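DUF3822 family protein (Bacteroides thetaiotaomicron VPI-5482, PDB 3HRG) is of unknown function but has an actin-like ATPase fold, so it possibly binds a nucleotide. Local coordinates at residues 94-99 / 105-110; 115-120 / 180-185; 227-232 / 237-242. All coordinates share one frame; numbering follows the deposited sequence.

Contact 1: residues 94-99 / 105-110; sequences LFYHNH and EIVMYN. With PEG (di(hydroxyethyl)ether), chain D.
Glu-105 reaches back to Tyr-96 and Phe-95 with its whole side chain. CG stands anti to the backbone N (chi1 -178°), and the chain runs extended to the carboxylate. CB lies 3.6 Å from Tyr-96 OH. CG and CD pass the same hydroxyl at slightly shorter range, the two side chains running antiparallel alongside each other. OE1 then accepts a hydrogen bond from Tyr-96 OH at 2.6 Å. The hydroxyl comes to the anti side of OE1, 26° out of the carboxylate plane. OE1 also sits at the edge of the Phe-95 ring, 3.5 Å from CE2. OE2, the other carboxylate oxygen, lies 3.9 Å from Phe-95 CZ and makes a salt bridge with Arg-77. The contact packs Phe-95 and Tyr-96 of helix 91-96 against strand 105-112, an outermost strand of a three-stranded antiparallel sheet. Val-107, two residues on, supplies the apolar half. Its CG2 is 3.6 Å from Tyr-96 CE2 and 3.7 Å from Phe-95 CD2. The two rings also support each other, with Phe-95 CD2 over the centre of one face of Tyr-96. A glutamine in place of Glu-105 would probably cost Arg-77 its charged partner and weaken the hold on the Tyr-96 hydroxyl. A water gives a second partner to this hydroxyl, donating to Tyr-96 OH at 2.8 Å and also to Glu-105 O. A PEG molecule, probably from the crystallisation liquor, lies by the backbone of residues 96-99, where its O1 makes a weak hydrogen bond to His-99 O.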
loop_
_atom_site.group_PDB
_atom_site.type_symbol
_atom_site.label_atom_id
_atom_site.label_comp_id
_atom_site.label_asym_id
_atom_site.label_seq_id
_atom_site.Cartn_x
_atom_site.Cartn_y
_atom_site.Cartn_z
ATOM N N LEU A 94 -18.615 -0.281 -9.480
ATOM C CA LEU A 94 -17.307 -0.255 -10.128
ATOM C C LEU A 94 -16.385 -1.314 -9.545
ATOM O O LEU A 94 -15.707 -2.065 -10.263
ATOM C CB LEU A 94 -16.656 1.115 -9.927
ATOM C CG LEU A 94 -17.184 2.315 -10.727
ATOM C CD1 LEU A 94 -16.749 3.661 -10.132
ATOM C CD2 LEU A 94 -16.741 2.181 -12.162
ATOM N N PHE A 95 -16.347 -1.365 -8.218
ATOM C CA PHE A 95 -15.497 -2.320 -7.529
ATOM C C PHE A 95 -15.839 -3.765 -7.876
ATOM O O PHE A 95 -14.933 -4.565 -8.210
ATOM C CB PHE A 95 -15.586 -2.069 -6.023
ATOM C CG PHE A 95 -14.634 -2.909 -5.206
ATOM C CD1 PHE A 95 -13.306 -2.540 -5.076
ATOM C CD2 PHE A 95 -15.065 -4.069 -4.585
ATOM C CE1 PHE A 95 -12.431 -3.297 -4.297
ATOM C CE2 PHE A 95 -14.200 -4.834 -3.835
ATOM C CZ PHE A 95 -12.862 -4.435 -3.687
ATOM N N TYR A 96 -17.122 -4.105 -7.809
ATOM C CA TYR A 96 -17.572 -5.484 -8.122
ATOM C C TYR A 96 -17.607 -5.868 -9.621
ATOM O O TYR A 96 -17.853 -7.036 -9.929
ATOM C CB TYR A 96 -18.829 -5.889 -7.308
ATOM C CG TYR A 96 -18.467 -5.980 -5.824
ATOM C CD1 TYR A 96 -17.502 -6.904 -5.365
ATOM C CD2 TYR A 96 -19.064 -5.163 -4.893
ATOM C CE1 TYR A 96 -17.157 -6.985 -4.028
ATOM C CE2 TYR A 96 -18.720 -5.245 -3.519
ATOM C CZ TYR A 96 -17.755 -6.158 -3.105
ATOM O OH TYR A 96 -17.388 -6.269 -1.759
ATOM N N HIS A 97 -17.411 -4.892 -10.512
ATOM C CA HIS A 97 -17.201 -5.176 -11.935
ATOM C C HIS A 97 -15.679 -5.467 -12.175
ATOM O O HIS A 97 -15.273 -5.837 -13.264
ATOM C CB HIS A 97 -17.766 -4.087 -12.862
ATOM C CG HIS A 97 -19.229 -4.256 -13.154
ATOM N ND1 HIS A 97 -19.703 -5.274 -13.953
ATOM C CD2 HIS A 97 -20.312 -3.526 -12.789
ATOM C CE1 HIS A 97 -21.021 -5.184 -14.038
ATOM N NE2 HIS A 97 -21.414 -4.127 -13.345
ATOM N N ASN A 98 -14.847 -5.281 -11.158
ATOM C CA ASN A 98 -13.412 -5.603 -11.222
ATOM C C ASN A 98 -12.936 -6.680 -10.249
ATOM O O ASN A 98 -11.826 -7.193 -10.426
ATOM C CB ASN A 98 -12.614 -4.326 -10.992
ATOM C CG ASN A 98 -12.657 -3.387 -12.197
ATOM O OD1 ASN A 98 -11.981 -3.617 -13.204
ATOM N ND2 ASN A 98 -13.441 -2.347 -12.103
ATOM N N HIS A 99 -13.721 -6.980 -9.204
ATOM C CA HIS A 99 -13.356 -7.988 -8.200
ATOM C C HIS A 99 -14.558 -8.885 -7.937
ATOM O O HIS A 99 -15.697 -8.442 -8.003
ATOM C CB HIS A 99 -12.920 -7.319 -6.907
ATOM C CG HIS A 99 -11.760 -6.386 -7.080
ATOM N ND1 HIS A 99 -10.458 -6.825 -7.126
ATOM C CD2 HIS A 99 -11.712 -5.048 -7.235
ATOM C CE1 HIS A 99 -9.659 -5.798 -7.345
ATOM N NE2 HIS A 99 -10.392 -4.703 -7.383
ATOM N N GLU A 105 -17.352 -8.236 3.201
ATOM C CA GLU A 105 -16.485 -7.150 2.743
ATOM C C GLU A 105 -17.233 -5.826 2.678
ATOM O O GLU A 105 -18.366 -5.781 2.252
ATOM C CB GLU A 105 -15.916 -7.466 1.347
ATOM C CG GLU A 105 -14.959 -6.408 0.779
ATOM C CD GLU A 105 -14.309 -6.856 -0.509
ATOM O OE1 GLU A 105 -15.015 -7.251 -1.475
ATOM O OE2 GLU A 105 -13.053 -6.813 -0.577
ATOM N N ILE A 106 -16.569 -4.763 3.111
ATOM C CA ILE A 106 -17.065 -3.395 3.029
ATOM C C ILE A 106 -16.218 -2.678 1.951
ATOM O O ILE A 106 -14.995 -2.864 1.901
ATOM C CB ILE A 106 -16.942 -2.674 4.387
ATOM C CG1 ILE A 106 -17.955 -3.244 5.373
ATOM C CG2 ILE A 106 -17.181 -1.182 4.265
ATOM C CD1 ILE A 106 -17.829 -2.599 6.743
ATOM N N VAL A 107 -16.853 -1.878 1.107
ATOM C CA VAL A 107 -16.147 -1.105 0.085
ATOM C C VAL A 107 -16.015 0.356 0.545
ATOM O O VAL A 107 -17.009 0.984 0.902
ATOM C CB VAL A 107 -16.847 -1.189 -1.252
ATOM C CG1 VAL A 107 -16.111 -0.290 -2.282
ATOM C CG2 VAL A 107 -16.918 -2.663 -1.733
HETATM N N MSE A 108 -14.780 0.869 0.545
HETATM C CA MSE A 108 -14.454 2.232 0.938
HETATM C C MSE A 108 -13.699 2.879 -0.207
HETATM O O MSE A 108 -13.387 2.211 -1.181
HETATM C CB MSE A 108 -13.526 2.211 2.133
HETATM C CG MSE A 108 -13.917 1.235 3.209
HETATM SE SE MSE A 108 -12.874 1.527 4.784
HETATM C CE MSE A 108 -13.666 3.261 5.276
ATOM N N TYR A 109 -13.421 4.166 -0.095
ATOM C CA TYR A 109 -12.629 4.837 -1.106
ATOM C C TYR A 109 -11.857 6.034 -0.543
ATOM O O TYR A 109 -12.288 6.653 0.416
ATOM C CB TYR A 109 -13.482 5.283 -2.292
ATOM C CG TYR A 109 -14.459 6.354 -1.999
ATOM C CD1 TYR A 109 -14.099 7.693 -2.106
ATOM C CD2 TYR A 109 -15.755 6.059 -1.598
ATOM C CE1 TYR A 109 -15.009 8.713 -1.816
ATOM C CE2 TYR A 109 -16.666 7.059 -1.345
ATOM C CZ TYR A 109 -16.276 8.386 -1.445
ATOM O OH TYR A 109 -17.176 9.394 -1.179
ATOM N N ASN A 110 -10.712 6.313 -1.162
ATOM C CA ASN A 110 -9.902 7.466 -0.882
ATOM C C ASN A 110 -9.781 8.340 -2.131
ATOM O O ASN A 110 -9.400 7.849 -3.188
ATOM C CB ASN A 110 -8.481 7.084 -0.557
ATOM C CG ASN A 110 -8.351 6.147 0.632
ATOM O OD1 ASN A 110 -7.506 5.254 0.588
ATOM N ND2 ASN A 110 -9.148 6.342 1.686
HETATM C C1 PEG D . -14.453 -10.088 -11.665
HETATM O O1 PEG D . -15.638 -9.328 -11.364
HETATM C C2 PEG D . -13.434 -9.303 -12.497
HETATM O O2 PEG D . -13.472 -9.640 -13.889
HETATM C C3 PEG D . -12.324 -9.186 -14.612
HETATM O O HOH W 1 -19.696 -6.713 -0.309
#

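Contact 2: residues 115-120 / 180-185; sequences NNVVII and GQLLLA
The flat amide of Asn-115 meets the peptide carbonyl of Gly-180 through its nitrogen, with ND2 4.3 Å from O. This is a loose approach, and nothing from 180-185 covers either face of the amide. The side chain of Asn-115 also touches Glu-149 and Ser-152 of helix 144-154. Gly-180 O has a hydrogen-bond partner there, Ser-152 OG. The contact joins two sheets of the actin-like fold. Strand 117-124 is the middle strand of a three-stranded antiparallel sheet. Strand 181-189 is an outermost strand of a mixed sheet with the strand order 3-2-1-4-5. The two strands do not pair; they meet through side chains and a water. Asn-116 and Val-117 form a G1 beta bulge opposite Leu-112, with Asn-116 in a left-handed conformation (phi 54°). Gly-180 also has a positive phi, 80°, at which a CB would press on the carbonyl O of the residue before. A classic bulge at Leu-183 and Leu-184, facing Cys-176, follows directly after Leu-182. The apolar part of the contact is the pair Val-117 and Leu-182, whose side chains cross at about a right angle. Leu-182 CG is anti to the backbone N (chi1 -179°); chi2 then puts CD2 anti to CA, and this methyl extends to the valine. CD2 of Leu-182 is 4.0 Å from Val-117 CG1 and 4.2 Å from Val-117 CG2, so one methyl meets both branches. Met-80 of strand 78-82 touches both residues and adds to this buried patch. A water links the backbones: it donates to Asn-115 O at 2.8 Å and accepts from Leu-182 N at 2.8 Å.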
loop_
_atom_site.group_PDB
_atom_site.type_symbol
_atom_site.label_atom_id
_atom_site.label_comp_id
_atom_site.label_asym_id
_atom_site.label_seq_id
_atom_site.Cartn_x
_atom_site.Cartn_y
_atom_site.Cartn_z
ATOM N N ASN A 115 -3.621 14.197 -7.165
ATOM C CA ASN A 115 -3.343 13.288 -8.301
ATOM C C ASN A 115 -4.527 13.029 -9.230
ATOM O O ASN A 115 -4.410 12.254 -10.177
ATOM C CB ASN A 115 -2.834 11.958 -7.757
ATOM C CG ASN A 115 -1.601 12.129 -6.900
ATOM O OD1 ASN A 115 -1.691 12.154 -5.674
ATOM N ND2 ASN A 115 -0.472 12.349 -7.532
ATOM N N ASN A 116 -5.678 13.635 -8.944
ATOM C CA ASN A 116 -6.894 13.430 -9.744
ATOM C C ASN A 116 -7.317 11.971 -9.927
ATOM O O ASN A 116 -7.756 11.548 -11.017
ATOM C CB ASN A 116 -6.772 14.163 -11.082
ATOM C CG ASN A 116 -6.795 15.649 -10.897
ATOM O OD1 ASN A 116 -7.812 16.209 -10.466
ATOM N ND2 ASN A 116 -5.697 16.313 -11.230
ATOM N N VAL A 117 -7.186 11.193 -8.858
ATOM C CA VAL A 117 -7.638 9.825 -8.907
ATOM C C VAL A 117 -8.310 9.418 -7.609
ATOM O O VAL A 117 -8.173 10.092 -6.554
ATOM C CB VAL A 117 -6.505 8.804 -9.190
ATOM C CG1 VAL A 117 -5.738 9.094 -10.502
ATOM C CG2 VAL A 117 -5.541 8.741 -8.040
ATOM N N VAL A 118 -9.043 8.318 -7.697
ATOM C CA VAL A 118 -9.712 7.719 -6.538
ATOM C C VAL A 118 -9.343 6.283 -6.476
ATOM O O VAL A 118 -9.283 5.624 -7.499
ATOM C CB VAL A 118 -11.233 7.835 -6.674
ATOM C CG1 VAL A 118 -11.982 7.118 -5.482
ATOM C CG2 VAL A 118 -11.618 9.273 -6.787
ATOM N N ILE A 119 -9.091 5.778 -5.269
ATOM C CA ILE A 119 -8.803 4.383 -5.044
ATOM C C ILE A 119 -9.996 3.832 -4.245
ATOM O O ILE A 119 -10.282 4.331 -3.146
ATOM C CB ILE A 119 -7.524 4.174 -4.219
ATOM C CG1 ILE A 119 -6.291 4.728 -4.967
ATOM C CG2 ILE A 119 -7.334 2.647 -3.872
ATOM C CD1 ILE A 119 -5.950 3.967 -6.234
ATOM N N ILE A 120 -10.706 2.863 -4.843
ATOM C CA ILE A 120 -11.842 2.166 -4.251
ATOM C C ILE A 120 -11.250 0.857 -3.740
ATOM O O ILE A 120 -10.524 0.199 -4.473
ATOM C CB ILE A 120 -12.963 1.914 -5.251
ATOM C CG1 ILE A 120 -13.384 3.202 -5.978
ATOM C CG2 ILE A 120 -14.142 1.300 -4.527
ATOM C CD1 ILE A 120 -14.327 2.959 -7.233
ATOM N N GLY A 180 4.648 12.600 -13.145
ATOM C CA GLY A 180 3.717 12.751 -12.063
ATOM C C GLY A 180 2.276 12.330 -12.318
ATOM O O GLY A 180 1.529 12.279 -11.348
ATOM N N GLN A 181 1.884 12.006 -13.568
ATOM C CA GLN A 181 0.497 11.582 -13.871
ATOM C C GLN A 181 0.403 10.084 -13.766
ATOM O O GLN A 181 1.174 9.379 -14.392
ATOM C CB GLN A 181 0.050 11.996 -15.277
ATOM C CG GLN A 181 -1.323 11.405 -15.733
ATOM C CD GLN A 181 -2.506 11.785 -14.849
ATOM O OE1 GLN A 181 -3.264 10.910 -14.394
ATOM N NE2 GLN A 181 -2.659 13.081 -14.576
ATOM N N LEU A 182 -0.549 9.601 -12.973
ATOM C CA LEU A 182 -0.735 8.181 -12.794
ATOM C C LEU A 182 -1.362 7.619 -14.061
ATOM O O LEU A 182 -2.407 8.082 -14.466
ATOM C CB LEU A 182 -1.656 7.902 -11.608
ATOM C CG LEU A 182 -1.919 6.416 -11.306
ATOM C CD1 LEU A 182 -0.633 5.692 -10.919
ATOM C CD2 LEU A 182 -2.970 6.264 -10.187
ATOM N N LEU A 183 -0.720 6.647 -14.665
ATOM C CA LEU A 183 -1.199 5.980 -15.893
ATOM C C LEU A 183 -1.946 4.669 -15.602
ATOM O O LEU A 183 -2.857 4.289 -16.347
ATOM C CB LEU A 183 -0.008 5.649 -16.790
ATOM C CG LEU A 183 0.919 6.779 -17.266
ATOM C CD1 LEU A 183 2.181 6.187 -17.906
ATOM C CD2 LEU A 183 0.222 7.761 -18.194
ATOM N N LEU A 184 -1.556 3.991 -14.518
ATOM C CA LEU A 184 -2.116 2.706 -14.142
ATOM C C LEU A 184 -1.773 2.347 -12.714
ATOM O O LEU A 184 -0.648 2.636 -12.261
ATOM C CB LEU A 184 -1.537 1.622 -15.069
ATOM C CG LEU A 184 -1.884 0.138 -14.913
ATOM C CD1 LEU A 184 -1.891 -0.539 -16.322
ATOM C CD2 LEU A 184 -0.964 -0.565 -13.930
ATOM N N ALA A 185 -2.742 1.735 -12.025
ATOM C CA ALA A 185 -2.532 1.184 -10.674
ATOM C C ALA A 185 -3.297 -0.136 -10.592
ATOM O O ALA A 185 -4.526 -0.137 -10.673
ATOM C CB ALA A 185 -3.026 2.125 -9.631
HETATM O O HOH W 2 -2.165 11.470 -11.561
#

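Contact 3: residues 227-232 / 237-242; sequences TLMNEL and LQVFIM
In Met-229 CG lies anti to the carbonyl carbon (chi1 -60°); bends at chi2 (-68°) and chi3 (-79°) then turn SE and CE towards Val-239 and Ile-241. The CB of this selenomethionine does not aim straight at the strand; the two bends bring the end of the chain there. SE lies 3.8 Å from Ile-241 CD1 and 4.0 Å from Val-239 CG1. CE follows at similar range, 4.0 Å from Val-239 CG1, and it also lies 4.1 Å from Ile-241 CG1. The end of Met-229 therefore touches both strand residues with two atoms. It lies alongside Val-239, pointing the other way, and slants across the end of Ile-241. Val-239 points its CB towards the helix. Ile-241 does not, but its bent chain brings CD1 nearer. The contact lies within the beta-alpha-beta unit of strand 215-220, helix 225-235 and strand 239-241. It seats the helix on the last strand, an outermost strand of the five-stranded mixed sheet. Met-229 touches Leu-218 of strand 215-220 as well, so its side chain spans two neighbouring parallel strands. Leu-232, one turn later, packs on Leu-216 and on Leu-200 of helix 193-206. Only apolar groups touch between 227-232 and 237-242. The hold is thus one of van der Waals packing, which depends on close fit and fixes no bond direction.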
loop_
_atom_site.group_PDB
_atom_site.type_symbol
_atom_site.label_atom_id
_atom_site.label_comp_id
_atom_site.label_asym_id
_atom_site.label_seq_id
_atom_site.Cartn_x
_atom_site.Cartn_y
_atom_site.Cartn_z
ATOM N N THR A 227 17.540 -14.219 -9.651
ATOM C CA THR A 227 16.774 -14.728 -10.791
ATOM C C THR A 227 15.833 -13.674 -11.340
ATOM O O THR A 227 15.756 -13.475 -12.564
ATOM C CB THR A 227 16.007 -15.998 -10.393
ATOM O OG1 THR A 227 16.960 -16.976 -9.988
ATOM C CG2 THR A 227 15.176 -16.551 -11.567
ATOM N N LEU A 228 15.115 -13.008 -10.449
ATOM C CA LEU A 228 14.220 -11.952 -10.831
ATOM C C LEU A 228 14.941 -10.868 -11.660
ATOM O O LEU A 228 14.490 -10.519 -12.768
ATOM C CB LEU A 228 13.592 -11.326 -9.578
ATOM C CG LEU A 228 12.613 -10.173 -9.742
ATOM C CD1 LEU A 228 11.375 -10.589 -10.558
ATOM C CD2 LEU A 228 12.226 -9.646 -8.337
HETATM N N MSE A 229 16.055 -10.357 -11.132
HETATM C CA MSE A 229 16.801 -9.268 -11.794
HETATM C C MSE A 229 17.430 -9.733 -13.111
HETATM O O MSE A 229 17.407 -9.005 -14.119
HETATM C CB MSE A 229 17.874 -8.680 -10.866
HETATM C CG MSE A 229 17.350 -8.103 -9.604
HETATM SE SE MSE A 229 16.328 -6.519 -9.967
HETATM C CE MSE A 229 17.871 -5.337 -10.191
ATOM N N ASN A 230 17.981 -10.938 -13.132
ATOM C CA ASN A 230 18.597 -11.432 -14.374
ATOM C C ASN A 230 17.601 -11.503 -15.523
ATOM O O ASN A 230 17.937 -11.125 -16.635
ATOM C CB ASN A 230 19.267 -12.782 -14.190
ATOM C CG ASN A 230 20.570 -12.683 -13.443
ATOM O OD1 ASN A 230 21.097 -11.583 -13.240
ATOM N ND2 ASN A 230 21.117 -13.828 -13.042
ATOM N N GLU A 231 16.392 -11.979 -15.238
ATOM C CA GLU A 231 15.343 -12.072 -16.253
ATOM C C GLU A 231 14.797 -10.720 -16.643
ATOM O O GLU A 231 14.627 -10.452 -17.826
ATOM C CB GLU A 231 14.179 -12.958 -15.814
ATOM C CG GLU A 231 14.332 -14.372 -16.263
ATOM C CD GLU A 231 14.276 -14.481 -17.806
ATOM O OE1 GLU A 231 13.374 -13.889 -18.473
ATOM O OE2 GLU A 231 15.168 -15.124 -18.345
ATOM N N LEU A 232 14.458 -9.885 -15.673
ATOM C CA LEU A 232 13.958 -8.549 -16.022
ATOM C C LEU A 232 14.965 -7.733 -16.859
ATOM O O LEU A 232 14.550 -7.028 -17.794
ATOM C CB LEU A 232 13.558 -7.770 -14.770
ATOM C CG LEU A 232 12.310 -8.217 -14.010
ATOM C CD1 LEU A 232 12.327 -7.555 -12.641
ATOM C CD2 LEU A 232 10.983 -7.957 -14.767
ATOM N N LEU A 237 16.145 -2.290 -19.666
ATOM C CA LEU A 237 17.529 -1.888 -19.496
ATOM C C LEU A 237 17.790 -1.000 -18.266
ATOM O O LEU A 237 18.930 -0.937 -17.832
ATOM C CB LEU A 237 18.052 -1.269 -20.797
ATOM C CG LEU A 237 17.932 -2.200 -22.036
ATOM C CD1 LEU A 237 18.532 -1.565 -23.312
ATOM C CD2 LEU A 237 18.561 -3.575 -21.774
ATOM N N GLN A 238 16.766 -0.350 -17.712
ATOM C CA GLN A 238 16.927 0.528 -16.539
ATOM C C GLN A 238 16.064 -0.049 -15.400
ATOM O O GLN A 238 14.859 0.239 -15.321
ATOM C CB GLN A 238 16.500 1.984 -16.851
ATOM C CG GLN A 238 17.029 2.597 -18.206
ATOM C CD GLN A 238 18.513 2.550 -18.389
ATOM O OE1 GLN A 238 19.274 2.631 -17.421
ATOM N NE2 GLN A 238 18.961 2.476 -19.672
ATOM N N VAL A 239 16.655 -0.934 -14.596
ATOM C CA VAL A 239 15.960 -1.572 -13.461
ATOM C C VAL A 239 16.698 -1.224 -12.167
ATOM O O VAL A 239 17.918 -1.352 -12.099
ATOM C CB VAL A 239 15.886 -3.112 -13.572
ATOM C CG1 VAL A 239 15.037 -3.678 -12.411
ATOM C CG2 VAL A 239 15.290 -3.548 -14.885
ATOM N N PHE A 240 15.963 -0.776 -11.160
ATOM C CA PHE A 240 16.557 -0.389 -9.862
ATOM C C PHE A 240 15.831 -0.981 -8.665
ATOM O O PHE A 240 14.642 -1.297 -8.756
ATOM C CB PHE A 240 16.495 1.129 -9.700
ATOM C CG PHE A 240 17.098 1.875 -10.827
ATOM C CD1 PHE A 240 18.447 2.163 -10.837
ATOM C CD2 PHE A 240 16.306 2.302 -11.888
ATOM C CE1 PHE A 240 19.022 2.849 -11.913
ATOM C CE2 PHE A 240 16.876 3.004 -12.956
ATOM C CZ PHE A 240 18.226 3.272 -12.974
ATOM N N ILE A 241 16.574 -1.177 -7.572
ATOM C CA ILE A 241 16.025 -1.628 -6.303
ATOM C C ILE A 241 15.965 -0.357 -5.497
ATOM O O ILE A 241 17.010 0.271 -5.245
ATOM C CB ILE A 241 16.901 -2.638 -5.558
ATOM C CG1 ILE A 241 17.155 -3.867 -6.422
ATOM C CG2 ILE A 241 16.238 -3.027 -4.191
ATOM C CD1 ILE A 241 15.953 -4.578 -6.758
HETATM N N MSE A 242 14.765 0.034 -5.109
HETATM C CA MSE A 242 14.569 1.261 -4.384
HETATM C C MSE A 242 15.177 1.246 -2.991
HETATM O O MSE A 242 15.333 0.198 -2.374
HETATM C CB MSE A 242 13.085 1.552 -4.187
HETATM C CG MSE A 242 12.291 1.702 -5.420
HETATM SE SE MSE A 242 10.529 2.290 -4.914
HETATM C CE MSE A 242 10.917 4.172 -4.528
#

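Overall arrangement
The three contacts follow one another along the chain; none nests in or crosses another. Contact 1 closes the short connection between helix 91-96 and strand 105-112, with residues 100-104 between its segments. That strand pairs with strand 117-124, where contact 2 begins, and Asn-110 N lies 2.8 Å from Ile-119 O, a probable hydrogen bond. Contact 2 spans the 59 residues from 121 to 179 and ties the three-stranded sheet to the edge of a five-stranded one. Contact 3 closes the turn after helix 225-235 on the other outermost strand of that five-stranded sheet. Its centre is about 25 Å from that of contact 2 and 32 Å from that of contact 1.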